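PDB 3JTX: aminotransferase, which probably catalyses pyridoxal-phosphate-dependent transfer of amino groups, as a class I and II aminotransferase carrying its cofactor on a modified lysine. Local coordinates for residues Ala54-Leu59 / Ser279-Arg284; Leu68-Gln73 / Ala285-Trp290; Pro11-Arg16 / Arg357-Asp362; Val33-Gly38 / Ile351-Gly356; Tyr214-Lys219 / Leu302-Phe307. All coordinates share one frame; numbering follows the deposited sequence.

Interactions 1 and 2 follow one another along helix 280-291. They touch, with centres about 11 Å apart. Gln283 and Arg284 of interaction 1 reach Leu68 and Glu70 of interaction 2, so one helix holds both the loop 54-59 and the start of helix 69-82. In interactions 3 and 4, centres about 12 Å apart, residues 11-16 and 33-38 meet two consecutive segments, 357-362 and 351-356, the latter containing strand 354-355. The two pairs have centres 34 to 37 Å apart. Interaction 5 uses helix 294-314, its centre about 20 Å from that of interaction 4. Segments of interactions 1 and 2 alternate along the chain. Interaction 4 encloses 1, 2 and 5, and interaction 3 encloses all, tying early residues to late ones.

Interaction 1 of 5, residues Ala54-Leu59 / Ser279-Arg284; sequences ASLHEL and SIPVQR
The guanidinium of Arg284 and the carboxylate of Glu58 meet edge to edge, with their planes only 16° apart. The arginine presents the edge formed by NE and NH2, one nitrogen to each carboxylate oxygen. NE donates to OE1 of Glu58 at 2.9 Å, somewhat tilted from the guanidinium plane. NH2 donates to OE2 of Glu58 at 3.0 Å, nearly straight at 169° and in that plane. Both oxygens use their syn lone pairs, which holds the two groups flat. NH1 of Arg284 turns to Glu70, so the arginine serves two acids. A bend at chi2 (-83°) turns the arginine chain along Ser55, whose CB lies 3.6 Å from CG of Arg284. The hydroxyl of Ser55 is bonded back to Ala51. CG2 of Ile280 packs 3.5 Å from OE2 of Glu58. Nearer the start of the helix, CG of Pro281 meets CD2 of Leu59 at 3.7 Å. A water joins O of Glu58 to N of Ile280. The second subunit packs on Leu56 and Leu59. The arrangement is a loop-to-helix junction, fastened by a bidentate salt bridge at the N-terminal end of helix 280-291, beside the dimer interface.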
# COMPACT_ATOMS: atom_id res chain seq x y z
N ALA A 54 16.99 15.96 2.52
CA ALA A 54 17.92 16.28 1.45
C ALA A 54 17.38 15.90 0.06
O ALA A 54 17.80 16.46 -0.94
CB ALA A 54 19.26 15.61 1.68
N SER A 55 16.44 14.96 0.01
CA SER A 55 15.99 14.42 -1.27
C SER A 55 14.56 14.81 -1.63
O SER A 55 14.00 14.27 -2.58
CB SER A 55 16.14 12.91 -1.23
OG SER A 55 15.37 12.36 -0.18
N LEU A 56 13.97 15.74 -0.91
CA LEU A 56 12.52 16.03 -1.07
C LEU A 56 12.13 16.58 -2.46
O LEU A 56 10.98 16.43 -2.87
CB LEU A 56 12.00 16.96 0.04
CG LEU A 56 11.79 16.29 1.39
CD1 LEU A 56 11.40 17.32 2.43
CD2 LEU A 56 10.72 15.19 1.32
N HIS A 57 13.09 17.17 -3.19
CA HIS A 57 12.83 17.59 -4.56
C HIS A 57 12.38 16.41 -5.44
O HIS A 57 11.66 16.59 -6.43
CB HIS A 57 14.06 18.30 -5.16
CG HIS A 57 15.30 17.47 -5.19
ND1 HIS A 57 16.05 17.21 -4.05
CD2 HIS A 57 15.95 16.86 -6.21
CE1 HIS A 57 17.09 16.46 -4.38
NE2 HIS A 57 17.06 16.25 -5.68
N GLU A 58 12.78 15.19 -5.07
CA GLU A 58 12.42 13.99 -5.80
C GLU A 58 10.96 13.50 -5.61
O GLU A 58 10.56 12.51 -6.23
CB GLU A 58 13.40 12.87 -5.47
CG GLU A 58 14.81 13.17 -5.97
CD GLU A 58 15.78 12.02 -5.71
OE1 GLU A 58 16.27 11.91 -4.56
OE2 GLU A 58 16.06 11.26 -6.66
N LEU A 59 10.17 14.19 -4.79
CA LEU A 59 8.71 13.99 -4.77
C LEU A 59 8.06 14.30 -6.12
O LEU A 59 6.94 13.86 -6.37
CB LEU A 59 8.03 14.86 -3.70
CG LEU A 59 8.31 14.55 -2.23
CD1 LEU A 59 7.62 15.61 -1.33
CD2 LEU A 59 7.89 13.12 -1.82
N SER A 279 7.90 6.07 -2.44
CA SER A 279 8.38 7.45 -2.57
C SER A 279 9.91 7.53 -2.64
O SER A 279 10.59 6.99 -1.79
CB SER A 279 7.89 8.23 -1.34
OG SER A 279 8.35 9.55 -1.34
N ILE A 280 10.46 8.22 -3.64
CA ILE A 280 11.91 8.25 -3.76
C ILE A 280 12.60 8.82 -2.50
O ILE A 280 13.56 8.22 -2.00
CB ILE A 280 12.39 8.91 -5.07
CG1 ILE A 280 11.96 8.03 -6.26
CG2 ILE A 280 13.91 9.02 -5.08
CD1 ILE A 280 12.10 8.66 -7.64
N PRO A 281 12.10 9.95 -1.96
CA PRO A 281 12.69 10.40 -0.68
C PRO A 281 12.65 9.37 0.45
O PRO A 281 13.58 9.31 1.27
CB PRO A 281 11.88 11.64 -0.34
CG PRO A 281 11.48 12.19 -1.69
CD PRO A 281 11.17 10.95 -2.50
N VAL A 282 11.60 8.54 0.51
CA VAL A 282 11.57 7.44 1.48
C VAL A 282 12.61 6.37 1.15
O VAL A 282 13.25 5.81 2.06
CB VAL A 282 10.16 6.84 1.58
CG1 VAL A 282 10.16 5.62 2.50
CG2 VAL A 282 9.18 7.91 2.10
N GLN A 283 12.82 6.10 -0.14
CA GLN A 283 13.90 5.22 -0.56
C GLN A 283 15.28 5.75 -0.13
O GLN A 283 16.13 4.99 0.33
CB GLN A 283 13.90 5.01 -2.07
CG GLN A 283 12.66 4.27 -2.62
CD GLN A 283 12.88 3.82 -4.06
OE1 GLN A 283 13.89 3.17 -4.36
NE2 GLN A 283 11.93 4.15 -4.94
N ARG A 284 15.49 7.06 -0.28
CA ARG A 284 16.75 7.67 0.12
C ARG A 284 16.99 7.57 1.64
O ARG A 284 18.10 7.25 2.09
CB ARG A 284 16.81 9.14 -0.32
CG ARG A 284 16.63 9.36 -1.82
CD ARG A 284 17.90 9.17 -2.60
NE ARG A 284 17.66 9.39 -4.02
CZ ARG A 284 18.30 8.77 -5.00
NH1 ARG A 284 19.25 7.87 -4.74
NH2 ARG A 284 17.97 9.03 -6.26
O HOH W 1 9.27 10.08 -5.64

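Interaction 2 of 5, residues Leu68-Gln73 / Ala285-Trp290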
# COMPACT_ATOMS: atom_id res chain seq x y z
N LEU A 68 14.70 1.80 -6.52
CA LEU A 68 15.97 2.20 -7.11
C LEU A 68 16.99 1.08 -6.99
O LEU A 68 17.06 0.40 -5.96
CB LEU A 68 16.50 3.44 -6.39
CG LEU A 68 15.75 4.74 -6.63
CD1 LEU A 68 16.27 5.82 -5.66
CD2 LEU A 68 15.85 5.19 -8.09
N PRO A 69 17.83 0.90 -8.02
CA PRO A 69 18.90 -0.07 -7.86
C PRO A 69 19.69 0.12 -6.57
O PRO A 69 20.04 -0.85 -5.90
CB PRO A 69 19.80 0.21 -9.07
CG PRO A 69 18.91 0.77 -10.11
CD PRO A 69 17.83 1.52 -9.37
N GLU A 70 19.98 1.37 -6.21
CA GLU A 70 20.79 1.64 -5.02
C GLU A 70 20.07 1.29 -3.70
O GLU A 70 20.73 0.97 -2.72
CB GLU A 70 21.36 3.08 -5.02
CG GLU A 70 20.34 4.21 -5.14
CD GLU A 70 20.12 4.70 -6.57
OE1 GLU A 70 19.98 3.86 -7.50
OE2 GLU A 70 20.08 5.94 -6.78
N LEU A 71 18.74 1.32 -3.67
CA LEU A 71 18.04 0.81 -2.47
C LEU A 71 18.14 -0.72 -2.38
O LEU A 71 18.41 -1.26 -1.31
CB LEU A 71 16.58 1.25 -2.42
CG LEU A 71 15.70 0.62 -1.32
CD1 LEU A 71 16.32 0.89 0.06
CD2 LEU A 71 14.26 1.15 -1.42
N ARG A 72 17.89 -1.43 -3.49
CA ARG A 72 17.99 -2.89 -3.45
C ARG A 72 19.42 -3.33 -3.08
O ARG A 72 19.62 -4.31 -2.35
CB ARG A 72 17.48 -3.52 -4.75
CG ARG A 72 15.95 -3.48 -4.84
CD ARG A 72 15.39 -4.07 -6.12
NE ARG A 72 15.36 -3.05 -7.16
CZ ARG A 72 16.20 -2.98 -8.19
NH1 ARG A 72 17.16 -3.87 -8.35
NH2 ARG A 72 16.07 -2.01 -9.06
N GLN A 73 20.41 -2.57 -3.54
CA GLN A 73 21.81 -2.87 -3.25
C GLN A 73 22.16 -2.59 -1.79
O GLN A 73 22.95 -3.34 -1.18
CB GLN A 73 22.76 -2.13 -4.21
CG GLN A 73 24.20 -2.57 -4.11
CD GLN A 73 24.38 -4.05 -4.42
OE1 GLN A 73 23.86 -4.54 -5.42
NE2 GLN A 73 25.13 -4.76 -3.58
N ALA A 285 15.96 7.88 2.41
CA ALA A 285 16.00 7.77 3.86
C ALA A 285 16.29 6.32 4.26
O ALA A 285 17.02 6.06 5.23
CB ALA A 285 14.68 8.26 4.46
N SER A 286 15.73 5.38 3.50
CA SER A 286 15.89 3.95 3.79
C SER A 286 17.30 3.46 3.48
O SER A 286 17.86 2.69 4.26
CB SER A 286 14.86 3.13 3.01
OG SER A 286 13.53 3.56 3.33
N ILE A 287 17.88 3.91 2.37
CA ILE A 287 19.29 3.63 2.07
C ILE A 287 20.18 4.10 3.24
O ILE A 287 21.02 3.33 3.75
CB ILE A 287 19.74 4.32 0.76
CG1 ILE A 287 19.10 3.64 -0.45
CG2 ILE A 287 21.27 4.25 0.60
CD1 ILE A 287 19.14 4.48 -1.75
N ALA A 288 19.95 5.33 3.68
CA ALA A 288 20.68 5.88 4.83
C ALA A 288 20.52 5.00 6.07
O ALA A 288 21.50 4.78 6.81
CB ALA A 288 20.22 7.31 5.14
N ALA A 289 19.31 4.51 6.30
CA ALA A 289 19.01 3.64 7.44
C ALA A 289 19.72 2.29 7.37
O ALA A 289 20.37 1.89 8.32
CB ALA A 289 17.48 3.43 7.57
N TRP A 290 19.57 1.57 6.26
CA TRP A 290 20.20 0.27 6.10
C TRP A 290 21.73 0.37 6.10
O TRP A 290 22.40 -0.55 6.57
CB TRP A 290 19.71 -0.47 4.85
CG TRP A 290 18.26 -0.92 4.91
CD1 TRP A 290 17.24 -0.46 4.14
CD2 TRP A 290 17.68 -1.90 5.79
NE1 TRP A 290 16.06 -1.09 4.48
CE2 TRP A 290 16.31 -1.97 5.49
CE3 TRP A 290 18.19 -2.71 6.81
CZ2 TRP A 290 15.44 -2.83 6.16
CZ3 TRP A 290 17.32 -3.57 7.47
CH2 TRP A 290 15.96 -3.62 7.14
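Leu71 and Ile287 meet at a slant between two helices that run nearly parallel, their axes 24° apart and 9.3 Å at closest approach. Ile287 reaches across with its longer branch. Its CG1 lies 3.6 Å from CA of Leu71, and its CD1 extends to CG of Glu70, also at 3.6 Å. CG1 stands beside the backbone N of Ile287 (chi1 -71°), which sends this branch over the backbone of helix 69-82. Leu71 answers with CD1, 3.9 Å from CG1 of Ile287 and 4.0 Å from CB of Ser286. The same methyl approaches CD1 of Trp290 obliquely, at 4.4 Å. Glu70 gives only its aliphatic part here. Its carboxylate turns to Arg284, one turn earlier on the facing helix. The hydroxyl of Ser286 is held by Val282 and Ser254. The polar ends are therefore bonded to other residues, and the two segments are left to meet through carbon atoms. The contact depends on van der Waals packing and on removing apolar surface from water.

Interaction 3 of 5, residues Pro11-Arg16 / Arg357-Asp362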
# COMPACT_ATOMS: atom_id res chain seq x y z
N PRO A 11 -8.05 -6.40 14.56
CA PRO A 11 -6.65 -6.23 14.11
C PRO A 11 -5.67 -5.79 15.20
O PRO A 11 -4.47 -5.94 15.01
CB PRO A 11 -6.75 -5.13 13.03
CG PRO A 11 -7.98 -4.35 13.41
CD PRO A 11 -8.94 -5.39 13.96
N TYR A 12 -6.18 -5.25 16.32
CA TYR A 12 -5.34 -4.70 17.38
C TYR A 12 -5.71 -5.25 18.77
O TYR A 12 -6.55 -4.68 19.48
CB TYR A 12 -5.42 -3.17 17.41
CG TYR A 12 -5.12 -2.44 16.10
CD1 TYR A 12 -4.10 -2.86 15.23
CD2 TYR A 12 -5.85 -1.32 15.75
CE1 TYR A 12 -3.84 -2.17 14.04
CE2 TYR A 12 -5.60 -0.62 14.59
CZ TYR A 12 -4.61 -1.03 13.74
OH TYR A 12 -4.42 -0.28 12.60
N PRO A 13 -5.06 -6.36 19.17
CA PRO A 13 -5.33 -6.97 20.47
C PRO A 13 -5.25 -5.95 21.63
O PRO A 13 -6.11 -5.99 22.51
CB PRO A 13 -4.22 -8.02 20.61
CG PRO A 13 -3.83 -8.36 19.20
CD PRO A 13 -4.04 -7.10 18.40
N PHE A 14 -4.25 -5.04 21.59
CA PHE A 14 -4.03 -4.06 22.68
C PHE A 14 -5.32 -3.35 23.05
O PHE A 14 -5.53 -3.02 24.23
CB PHE A 14 -2.94 -3.03 22.34
CG PHE A 14 -3.48 -1.74 21.75
CD1 PHE A 14 -3.99 -0.73 22.58
CD2 PHE A 14 -3.49 -1.54 20.37
CE1 PHE A 14 -4.50 0.45 22.04
CE2 PHE A 14 -4.00 -0.35 19.82
CZ PHE A 14 -4.50 0.65 20.66
N ALA A 15 -6.19 -3.11 22.07
CA ALA A 15 -7.48 -2.48 22.33
C ALA A 15 -8.39 -3.33 23.20
O ALA A 15 -9.20 -2.80 23.94
CB ALA A 15 -8.19 -2.10 21.01
N ARG A 16 -8.26 -4.65 23.12
CA ARG A 16 -9.17 -5.55 23.86
C ARG A 16 -8.96 -5.55 25.37
O ARG A 16 -9.83 -6.01 26.13
CB ARG A 16 -9.05 -6.98 23.35
CG ARG A 16 -9.63 -7.15 21.96
CD ARG A 16 -9.96 -8.60 21.73
NE ARG A 16 -8.80 -9.37 21.29
CZ ARG A 16 -8.73 -10.70 21.30
NH1 ARG A 16 -9.75 -11.44 21.76
NH2 ARG A 16 -7.63 -11.29 20.86
N ARG A 357 -4.00 -14.74 26.22
CA ARG A 357 -5.14 -15.33 25.50
C ARG A 357 -5.60 -14.44 24.34
O ARG A 357 -6.16 -14.93 23.35
CB ARG A 357 -6.29 -15.65 26.47
CG ARG A 357 -7.03 -14.43 26.99
CD ARG A 357 -7.99 -14.80 28.11
NE ARG A 357 -7.27 -15.34 29.26
CZ ARG A 357 -7.84 -15.91 30.32
NH1 ARG A 357 -9.16 -16.02 30.40
NH2 ARG A 357 -7.09 -16.36 31.32
N PHE A 358 -5.33 -13.15 24.44
CA PHE A 358 -5.72 -12.21 23.38
C PHE A 358 -4.88 -12.31 22.11
O PHE A 358 -5.26 -11.72 21.08
CB PHE A 358 -5.72 -10.77 23.91
CG PHE A 358 -6.77 -10.48 24.98
CD1 PHE A 358 -7.86 -11.32 25.20
CD2 PHE A 358 -6.68 -9.33 25.74
CE1 PHE A 358 -8.82 -11.02 26.18
CE2 PHE A 358 -7.64 -9.02 26.72
CZ PHE A 358 -8.70 -9.86 26.94
N LEU A 359 -3.74 -13.00 22.18
CA LEU A 359 -2.84 -13.17 21.03
C LEU A 359 -2.93 -14.57 20.41
O LEU A 359 -2.13 -14.92 19.53
CB LEU A 359 -1.38 -12.92 21.47
CG LEU A 359 -1.08 -11.53 22.03
CD1 LEU A 359 0.38 -11.43 22.52
CD2 LEU A 359 -1.36 -10.50 20.96
N ALA A 360 -3.89 -15.37 20.89
CA ALA A 360 -3.97 -16.77 20.51
C ALA A 360 -5.39 -17.22 20.22
O ALA A 360 -6.37 -16.60 20.68
CB ALA A 360 -3.37 -17.62 21.61
N ARG A 361 -5.50 -18.29 19.44
CA ARG A 361 -6.74 -19.03 19.29
C ARG A 361 -6.71 -20.36 20.04
O ARG A 361 -5.68 -21.00 20.19
CB ARG A 361 -7.05 -19.28 17.81
CG ARG A 361 -8.54 -19.47 17.63
CD ARG A 361 -8.94 -19.80 16.28
NE ARG A 361 -8.93 -18.67 15.36
CZ ARG A 361 -9.32 -18.79 14.10
NH1 ARG A 361 -9.74 -19.98 13.66
NH2 ARG A 361 -9.29 -17.76 13.27
N ASP A 362 -7.88 -20.74 20.52
CA ASP A 362 -8.08 -22.06 21.14
C ASP A 362 -7.98 -23.23 20.13
O ASP A 362 -8.41 -23.16 18.99
CB ASP A 362 -9.40 -22.11 21.91
CG ASP A 362 -9.22 -22.58 23.34
OD1 ASP A 362 -8.71 -23.71 23.56
OD2 ASP A 362 -9.58 -21.81 24.25
O HOH W 2 -8.50 -14.38 21.17
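Arg16 and Phe358 come together through the bends of the arginine chain. CG of Arg16 stands beside its own backbone N (chi1 -70°), and a turn at chi3 (-84°) folds the guanidinium back over Phe358. CB of Phe358 then lies over one face of that group, 3.6 Å from NH2 of Arg16. NH2 of Arg16 is modelled implausibly close to O of Phe358, so the exact position of the guanidinium is doubtful. The aromatic ring is tilted 35° from the guanidinium plane. CB of Arg16 sits over one face of this ring, toward its rim, 4.1 Å from CD2 of Phe358. As modelled, a water at the guanidinium edge accepts from NH2 of Arg16 at 3.2 Å and donates to O of Ala360 at 3.1 Å. CG of Pro13 meets CD2 of Leu359 at 3.7 Å, the side chains crossing at about a right angle. A bound MES molecule, probably from the crystallisation liquor, is hydrogen-bonded to N of Phe14. The contact joins the start of helix 13-20 to the 3-10 segment 357-359 that follows strand 354-355. Helix 131-139 touches Pro13, and the backbone of Leu359 is hydrogen-bonded to Phe129.

Interaction 4 of 5, residues Val33-Gly38 / Ile351-Gly356; sequences VPLHIG and IQVLPG
Val33 and Ile351 open a short two-stranded parallel sheet, in which 33-34 runs beside 351-352. N of Gln352 donates to O of Val33 at 2.9 Å, and O of Gln352 accepts from N of Leu35 at 2.8 Å, so Gln352 brackets Pro34. CG of Gln352 lies anti to the carbonyl carbon (chi1 -59°) and the chain runs on extended, along the ring of His36. CB sits over one face of the imidazole, 3.9 Å from the ring centroid, a CH-pi contact. CG follows at the rim of the same face, and CG1 of Ile37 covers the opposite one. CD comes 3.6 Å from CE1 of His36. At the tip, OE1 lies near CA of Pro34, while NE2 makes a van der Waals approach to NE2 of His36 at 3.7 Å. The amide is turned 38° from the ring. On the Val33 and Ile351 face, CD1 of Leu35 packs against CG2 of Ile351, under helix 381-394. ND1 of His36 is buried without a polar partner in the model, 3.5 Å from CB of Gln352.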
# COMPACT_ATOMS: atom_id res chain seq x y z
N VAL A 33 0.91 2.86 32.93
CA VAL A 33 2.19 2.37 32.42
C VAL A 33 1.91 1.40 31.25
O VAL A 33 1.49 0.26 31.47
CB VAL A 33 3.01 1.65 33.52
CG1 VAL A 33 4.40 1.31 33.01
CG2 VAL A 33 3.14 2.52 34.79
N PRO A 34 2.11 1.87 30.02
CA PRO A 34 1.67 1.08 28.86
C PRO A 34 2.71 0.04 28.47
O PRO A 34 3.63 0.34 27.70
CB PRO A 34 1.50 2.14 27.77
CG PRO A 34 2.55 3.15 28.08
CD PRO A 34 2.56 3.22 29.61
N LEU A 35 2.58 -1.17 29.00
CA LEU A 35 3.47 -2.27 28.61
C LEU A 35 2.77 -3.27 27.71
O LEU A 35 3.33 -4.33 27.37
CB LEU A 35 4.03 -2.98 29.84
CG LEU A 35 4.66 -2.10 30.93
CD1 LEU A 35 5.10 -2.97 32.08
CD2 LEU A 35 5.84 -1.25 30.43
N HIS A 36 1.56 -2.93 27.29
CA HIS A 36 0.69 -3.82 26.53
C HIS A 36 0.79 -3.69 25.01
O HIS A 36 0.26 -4.54 24.30
CB HIS A 36 -0.78 -3.61 26.95
CG HIS A 36 -1.30 -2.23 26.69
ND1 HIS A 36 -0.61 -1.09 27.05
CD2 HIS A 36 -2.47 -1.80 26.15
CE1 HIS A 36 -1.31 -0.02 26.71
NE2 HIS A 36 -2.45 -0.43 26.18
N ILE A 37 1.42 -2.63 24.50
CA ILE A 37 1.39 -2.33 23.05
C ILE A 37 2.69 -2.76 22.37
O ILE A 37 3.76 -2.57 22.90
CB ILE A 37 1.12 -0.82 22.77
CG1 ILE A 37 -0.20 -0.38 23.42
CG2 ILE A 37 1.02 -0.56 21.24
CD1 ILE A 37 -0.48 1.15 23.35
N GLY A 38 2.60 -3.36 21.19
CA GLY A 38 3.78 -3.93 20.53
C GLY A 38 4.38 -2.98 19.51
O GLY A 38 4.47 -3.31 18.33
N ILE A 351 -0.74 -0.43 35.86
CA ILE A 351 0.18 -1.05 34.89
C ILE A 351 -0.63 -1.84 33.87
O ILE A 351 -1.45 -2.68 34.25
CB ILE A 351 1.23 -1.97 35.57
CG1 ILE A 351 2.17 -1.17 36.50
CG2 ILE A 351 2.05 -2.71 34.48
CD1 ILE A 351 3.01 -2.06 37.46
N GLN A 352 -0.37 -1.60 32.60
CA GLN A 352 -1.05 -2.26 31.49
C GLN A 352 -0.16 -3.36 30.85
O GLN A 352 0.88 -3.06 30.23
CB GLN A 352 -1.45 -1.23 30.43
CG GLN A 352 -2.39 -0.12 30.93
CD GLN A 352 -2.54 1.01 29.91
OE1 GLN A 352 -1.61 1.79 29.67
NE2 GLN A 352 -3.70 1.10 29.29
N VAL A 353 -0.56 -4.62 31.03
CA VAL A 353 0.05 -5.75 30.32
C VAL A 353 -1.03 -6.47 29.51
O VAL A 353 -2.21 -6.30 29.78
CB VAL A 353 0.77 -6.74 31.27
CG1 VAL A 353 1.82 -6.01 32.09
CG2 VAL A 353 -0.22 -7.49 32.18
N LEU A 354 -0.62 -7.26 28.53
CA LEU A 354 -1.58 -7.90 27.60
C LEU A 354 -1.83 -9.38 27.97
O LEU A 354 -0.90 -10.20 27.88
CB LEU A 354 -1.05 -7.82 26.17
CG LEU A 354 -2.08 -8.11 25.07
CD1 LEU A 354 -3.22 -7.09 25.10
CD2 LEU A 354 -1.43 -8.12 23.70
N PRO A 355 -3.08 -9.73 28.37
CA PRO A 355 -3.40 -11.13 28.57
C PRO A 355 -3.05 -11.97 27.33
O PRO A 355 -3.45 -11.64 26.20
CB PRO A 355 -4.91 -11.10 28.82
CG PRO A 355 -5.13 -9.79 29.46
CD PRO A 355 -4.22 -8.87 28.71
N GLY A 356 -2.26 -13.02 27.54
CA GLY A 356 -1.77 -13.82 26.42
C GLY A 356 -2.87 -14.45 25.59
O GLY A 356 -2.70 -14.67 24.38

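Interaction 5 of 5, residues Tyr214-Lys219 / Leu302-Phe307; sequences YFDGNK and LYQEKF
Phe215 to Asn218 form a type I' beta turn, closed by N of Asn218 donating to O of Phe215, and this turn approaches helix 294-314 at Gln304. The side chain of Gln304 bends at chi2 (90°), which brings its amide to the turn. OE1 of Gln304 accepts from N of Asp216 at 2.9 Å; the N-H points at a lone pair of OE1, within the plane of the amide carbonyl. A water also donates to this oxygen at 2.7 Å, and to O of Tyr214. OE1 lies near the plane of the Phe215 ring, at its edge, with CB of Phe215 3.6 Å away. NE2 of Gln304 gives a weak bond to OD1 of Asp216, at 3.3 Å. Its stronger partner is Glu308, one turn further along the helix. Beside the amide, Phe215 points its edge at the face of Phe307. The ring centroids are 4.7 Å apart and the planes stand at 55°, an edge-to-face pair. CZ of Phe215 lies over the centre of the Phe307 ring, and its CE1 comes within 3.4 Å of CD2 of Phe307. Leu322 packs on Phe215 and Pro323 on Phe307. The contact thus has polar and aromatic halves. One glutamine oxygen, held by two bonds, satisfies a backbone N-H of the turn, while the phenylalanines supply apolar packing.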
# COMPACT_ATOMS: atom_id res chain seq x y z
N TYR A 214 18.26 -7.72 20.11
CA TYR A 214 18.88 -8.89 20.73
C TYR A 214 19.91 -8.47 21.77
O TYR A 214 20.22 -7.28 21.91
CB TYR A 214 19.52 -9.81 19.68
CG TYR A 214 20.63 -9.18 18.84
CD1 TYR A 214 21.94 -9.09 19.31
CD2 TYR A 214 20.37 -8.71 17.56
CE1 TYR A 214 22.96 -8.52 18.54
CE2 TYR A 214 21.38 -8.13 16.78
CZ TYR A 214 22.68 -8.04 17.28
OH TYR A 214 23.70 -7.48 16.53
N PHE A 215 20.46 -9.45 22.48
CA PHE A 215 21.29 -9.22 23.65
C PHE A 215 22.69 -9.81 23.50
O PHE A 215 22.89 -10.77 22.76
CB PHE A 215 20.59 -9.80 24.89
CG PHE A 215 19.13 -9.49 24.92
CD1 PHE A 215 18.69 -8.18 25.08
CD2 PHE A 215 18.19 -10.49 24.71
CE1 PHE A 215 17.34 -7.87 25.05
CE2 PHE A 215 16.84 -10.19 24.68
CZ PHE A 215 16.41 -8.87 24.85
N ASP A 216 23.64 -9.18 24.19
CA ASP A 216 24.94 -9.79 24.47
C ASP A 216 25.62 -10.40 23.25
O ASP A 216 26.24 -11.47 23.35
CB ASP A 216 24.76 -10.87 25.56
CG ASP A 216 24.34 -10.28 26.92
OD1 ASP A 216 25.08 -9.40 27.43
OD2 ASP A 216 23.31 -10.71 27.51
N GLY A 217 25.52 -9.75 22.09
CA GLY A 217 26.17 -10.25 20.88
C GLY A 217 25.57 -11.50 20.22
O GLY A 217 26.14 -12.03 19.25
N ASN A 218 24.43 -11.98 20.71
CA ASN A 218 23.82 -13.21 20.21
C ASN A 218 22.78 -12.90 19.14
O ASN A 218 21.58 -12.81 19.43
CB ASN A 218 23.18 -14.00 21.36
CG ASN A 218 24.21 -14.55 22.34
OD1 ASN A 218 25.30 -14.95 21.95
ND2 ASN A 218 23.86 -14.57 23.61
N LYS A 219 23.26 -12.75 17.90
CA LYS A 219 22.45 -12.33 16.77
C LYS A 219 21.49 -13.44 16.34
O LYS A 219 21.92 -14.58 16.16
CB LYS A 219 23.35 -11.94 15.58
CG LYS A 219 24.41 -10.91 15.91
CD LYS A 219 24.96 -10.20 14.70
CE LYS A 219 25.61 -11.12 13.71
NZ LYS A 219 26.56 -10.37 12.81
N LEU A 302 19.84 0.48 24.42
CA LEU A 302 18.72 0.91 25.27
C LEU A 302 17.92 -0.30 25.76
O LEU A 302 17.58 -0.38 26.94
CB LEU A 302 17.77 1.88 24.54
CG LEU A 302 18.27 3.29 24.18
CD1 LEU A 302 17.23 3.99 23.30
CD2 LEU A 302 18.59 4.13 25.42
N TYR A 303 17.62 -1.24 24.86
CA TYR A 303 16.82 -2.40 25.25
C TYR A 303 17.59 -3.35 26.18
O TYR A 303 17.04 -3.88 27.13
CB TYR A 303 16.32 -3.16 24.03
CG TYR A 303 15.26 -2.43 23.21
CD1 TYR A 303 14.00 -2.18 23.74
CD2 TYR A 303 15.52 -2.04 21.91
CE1 TYR A 303 13.01 -1.53 22.98
CE2 TYR A 303 14.55 -1.40 21.14
CZ TYR A 303 13.30 -1.14 21.68
OH TYR A 303 12.33 -0.51 20.93
N GLN A 304 18.87 -3.59 25.86
CA GLN A 304 19.77 -4.37 26.70
C GLN A 304 19.76 -3.88 28.16
O GLN A 304 19.65 -4.69 29.09
CB GLN A 304 21.19 -4.31 26.13
CG GLN A 304 22.30 -4.89 27.00
CD GLN A 304 22.57 -6.38 26.77
OE1 GLN A 304 22.60 -6.86 25.64
NE2 GLN A 304 22.79 -7.10 27.87
N GLU A 305 19.87 -2.57 28.34
CA GLU A 305 19.91 -1.98 29.69
C GLU A 305 18.61 -2.31 30.42
O GLU A 305 18.62 -2.74 31.56
CB GLU A 305 20.12 -0.47 29.58
CG GLU A 305 20.20 0.26 30.91
CD GLU A 305 20.29 1.78 30.77
OE1 GLU A 305 20.03 2.32 29.66
OE2 GLU A 305 20.59 2.43 31.80
N LYS A 306 17.48 -2.13 29.73
CA LYS A 306 16.19 -2.42 30.35
C LYS A 306 16.09 -3.88 30.83
O LYS A 306 15.70 -4.14 31.97
CB LYS A 306 15.04 -2.13 29.37
CG LYS A 306 14.92 -0.67 28.97
CD LYS A 306 13.76 -0.46 28.00
CE LYS A 306 14.02 0.67 27.01
NZ LYS A 306 12.82 0.89 26.14
N PHE A 307 16.42 -4.83 29.94
CA PHE A 307 16.31 -6.25 30.26
C PHE A 307 17.29 -6.66 31.36
O PHE A 307 16.95 -7.46 32.22
CB PHE A 307 16.54 -7.12 29.02
CG PHE A 307 15.31 -7.32 28.18
CD1 PHE A 307 14.46 -8.37 28.43
CD2 PHE A 307 15.02 -6.45 27.15
CE1 PHE A 307 13.32 -8.56 27.66
CE2 PHE A 307 13.90 -6.63 26.36
CZ PHE A 307 13.04 -7.70 26.62
O HOH W 3 22.42 -5.98 23.12